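Side-chain contact in 5-oxopent-3-ene-1,2,5-tricarboxylate decarboxylase (Exiguobacterium antarcticum B7, PDB 6IYM), which is a member of the fumarylacetoacetate hydrolase family and binds a magnesium ion through acidic side chains: residues Lys4-Glu9 against Gly22-Val27. Numbering follows the deposited sequence.
Sequences KWFRFE and GHRYDV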
loop_
_atom_site.group_PDB
_atom_site.type_symbol
_atom_site.label_atom_id
_atom_site.label_comp_id
_atom_site.label_asym_id
_atom_site.label_seq_id
_atom_site.Cartn_x
_atom_site.Cartn_y
_atom_site.Cartn_z
ATOM N N LYS A 4 6.678 26.775 0.098
ATOM C CA LYS A 4 5.671 25.709 0.332
ATOM C C LYS A 4 5.089 25.351 -1.028
ATOM O O LYS A 4 4.953 26.265 -1.848
ATOM C CB LYS A 4 4.582 26.162 1.306
ATOM C CG LYS A 4 5.111 26.780 2.591
ATOM C CD LYS A 4 4.046 27.010 3.651
ATOM C CE LYS A 4 4.516 27.934 4.752
ATOM N NZ LYS A 4 3.604 27.906 5.913
ATOM N N TRP A 5 4.835 24.066 -1.275
ATOM C CA TRP A 5 4.290 23.574 -2.563
ATOM C C TRP A 5 2.866 23.101 -2.331
ATOM O O TRP A 5 2.632 22.431 -1.312
ATOM C CB TRP A 5 5.127 22.425 -3.123
ATOM C CG TRP A 5 6.488 22.804 -3.599
ATOM C CD1 TRP A 5 7.651 22.824 -2.893
ATOM C CD2 TRP A 5 6.818 23.177 -4.936
ATOM N NE1 TRP A 5 8.683 23.212 -3.697
ATOM C CE2 TRP A 5 8.204 23.427 -4.957
ATOM C CE3 TRP A 5 6.076 23.313 -6.108
ATOM C CZ2 TRP A 5 8.860 23.826 -6.121
ATOM C CZ3 TRP A 5 6.726 23.714 -7.255
ATOM C CH2 TRP A 5 8.099 23.958 -7.263
ATOM N N PHE A 6 1.973 23.384 -3.270
ATOM C CA PHE A 6 0.609 22.815 -3.265
ATOM C C PHE A 6 0.125 22.656 -4.699
ATOM O O PHE A 6 0.779 23.150 -5.656
ATOM C CB PHE A 6 -0.342 23.683 -2.438
ATOM C CG PHE A 6 -0.362 25.143 -2.807
ATOM C CD1 PHE A 6 0.546 26.026 -2.240
ATOM C CD2 PHE A 6 -1.290 25.630 -3.718
ATOM C CE1 PHE A 6 0.515 27.373 -2.564
ATOM C CE2 PHE A 6 -1.312 26.974 -4.056
ATOM C CZ PHE A 6 -0.413 27.844 -3.470
ATOM N N ARG A 7 -0.944 21.877 -4.806
ATOM C CA ARG A 7 -1.816 21.769 -5.986
ATOM C C ARG A 7 -3.087 22.545 -5.623
ATOM O O ARG A 7 -3.488 22.470 -4.440
ATOM C CB ARG A 7 -2.043 20.285 -6.272
ATOM C CG ARG A 7 -1.991 19.900 -7.741
ATOM C CD ARG A 7 -1.845 18.414 -7.931
ATOM N NE ARG A 7 -2.611 17.662 -6.955
ATOM C CZ ARG A 7 -3.625 16.855 -7.225
ATOM N NH1 ARG A 7 -4.002 16.650 -8.467
ATOM N NH2 ARG A 7 -4.255 16.232 -6.244
ATOM N N PHE A 8 -3.653 23.311 -6.563
ATOM C CA PHE A 8 -4.963 24.000 -6.406
ATOM C C PHE A 8 -5.804 23.789 -7.663
ATOM O O PHE A 8 -5.219 23.470 -8.716
ATOM C CB PHE A 8 -4.760 25.486 -6.116
ATOM C CG PHE A 8 -4.182 26.303 -7.247
ATOM C CD1 PHE A 8 -5.011 26.925 -8.172
ATOM C CD2 PHE A 8 -2.814 26.502 -7.352
ATOM C CE1 PHE A 8 -4.484 27.717 -9.179
ATOM C CE2 PHE A 8 -2.284 27.291 -8.361
ATOM C CZ PHE A 8 -3.119 27.901 -9.271
ATOM N N GLU A 9 -7.120 23.982 -7.547
ATOM C CA GLU A 9 -8.117 23.734 -8.618
ATOM C C GLU A 9 -8.372 25.024 -9.405
ATOM O O GLU A 9 -8.565 26.087 -8.768
ATOM C CB GLU A 9 -9.420 23.221 -8.011
ATOM C CG GLU A 9 -10.585 23.194 -8.981
ATOM C CD GLU A 9 -11.892 22.822 -8.304
ATOM O OE1 GLU A 9 -11.827 22.111 -7.275
ATOM O OE2 GLU A 9 -12.964 23.264 -8.782
ATOM N N GLY A 22 3.881 34.691 2.499
ATOM C CA GLY A 22 2.483 35.115 2.723
ATOM C C GLY A 22 1.601 35.174 1.479
ATOM O O GLY A 22 0.376 35.319 1.667
ATOM N N HIS A 23 2.151 35.113 0.259
ATOM C CA HIS A 23 1.357 35.158 -1.005
ATOM C C HIS A 23 1.591 33.893 -1.824
ATOM O O HIS A 23 2.677 33.292 -1.715
ATOM C CB HIS A 23 1.691 36.378 -1.872
ATOM C CG HIS A 23 1.933 37.628 -1.100
ATOM N ND1 HIS A 23 3.197 38.182 -0.975
ATOM C CD2 HIS A 23 1.092 38.419 -0.403
ATOM C CE1 HIS A 23 3.121 39.267 -0.237
ATOM N NE2 HIS A 23 1.838 39.437 0.124
ATOM N N ARG A 24 0.630 33.580 -2.686
ATOM C CA ARG A 24 0.532 32.295 -3.415
ATOM C C ARG A 24 0.642 32.548 -4.923
ATOM O O ARG A 24 -0.370 32.961 -5.549
ATOM C CB ARG A 24 -0.767 31.609 -2.991
ATOM C CG ARG A 24 -0.811 31.345 -1.496
ATOM C CD ARG A 24 -1.794 30.273 -1.091
ATOM N NE ARG A 24 -1.249 29.537 0.046
ATOM C CZ ARG A 24 -1.955 28.770 0.867
ATOM N NH1 ARG A 24 -3.263 28.636 0.695
ATOM N NH2 ARG A 24 -1.344 28.152 1.869
ATOM N N TYR A 25 1.831 32.287 -5.474
ATOM C CA TYR A 25 2.152 32.429 -6.915
ATOM C C TYR A 25 1.811 31.099 -7.588
ATOM O O TYR A 25 2.075 30.040 -6.978
ATOM C CB TYR A 25 3.614 32.860 -7.097
ATOM C CG TYR A 25 4.091 33.809 -6.028
ATOM C CD1 TYR A 25 3.630 35.116 -5.973
ATOM C CD2 TYR A 25 4.958 33.388 -5.032
ATOM C CE1 TYR A 25 4.035 35.984 -4.970
ATOM C CE2 TYR A 25 5.372 34.243 -4.021
ATOM C CZ TYR A 25 4.910 35.549 -3.987
ATOM O OH TYR A 25 5.309 36.394 -2.987
ATOM N N ASP A 26 1.196 31.160 -8.773
ATOM C CA ASP A 26 1.002 29.995 -9.679
ATOM C C ASP A 26 2.306 29.778 -10.466
ATOM O O ASP A 26 2.655 30.647 -11.276
ATOM C CB ASP A 26 -0.218 30.218 -10.575
ATOM C CG ASP A 26 -0.383 29.169 -11.655
ATOM O OD1 ASP A 26 0.542 28.339 -11.810
ATOM O OD2 ASP A 26 -1.438 29.192 -12.332
ATOM N N VAL A 27 3.001 28.660 -10.236
ATOM C CA VAL A 27 4.368 28.393 -10.775
ATOM C C VAL A 27 4.304 27.364 -11.904
ATOM O O VAL A 27 5.380 26.975 -12.399
ATOM C CB VAL A 27 5.338 27.886 -9.692
ATOM C CG1 VAL A 27 5.483 28.883 -8.557
ATOM C CG2 VAL A 27 4.943 26.508 -9.175
#
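In the N-terminal β-meander of the chain, strand 4-10 and the weakly bonded strand 23-26 both pair antiparallel with strand 13-20, and Phe6, Phe8 and Trp5 of the first meet Arg24, Asp26 and Val27 at the last. The facing parts run 96° apart and share no hydrogen bond, so the direct contact between them is made by side chains, while strand 13-20 bonds to both. Arg24 lies against the far end of the Phe6 ring: its CD is 3.7 Å from Phe6 CZ, and its NE 3.8 Å from Phe6 CE1. The guanidinium, its plane tilted 47° from the ring, makes an off-centre cation-pi contact, with Arg24 CZ 4.9 Å from the ring centroid. Arg24 NH2 also forms a salt bridge with Glu19. Phe8 meets Asp26 differently. Phe8 CZ lies 3.7 Å from Asp26 OD2, at the ring edge, with the two planes almost perpendicular; CG of Asp26, swung away from the backbone N (chi1 172°), brings the carboxylate there. Arg15 NE of the middle strand forms a salt bridge with OD2. OD1 is hydrogen-bonded to Thr28 OG1, and the Asp26 side chain caps a backbone N at the turn leading into helix 28-31. Beyond it, Val27 CG2 packs 3.8 Å from Trp5 CZ3, on the outer rim of the indole, and Val27 also touches Ile16 and Val18. Both charged side chains thus meet aromatic rings while Glu19 and Arg15 of strand 13-20 hold their polar ends, and the hydrogen at CZ on the Phe8 edge probably gives the buried carboxylate a weakly favourable electrostatic neighbour.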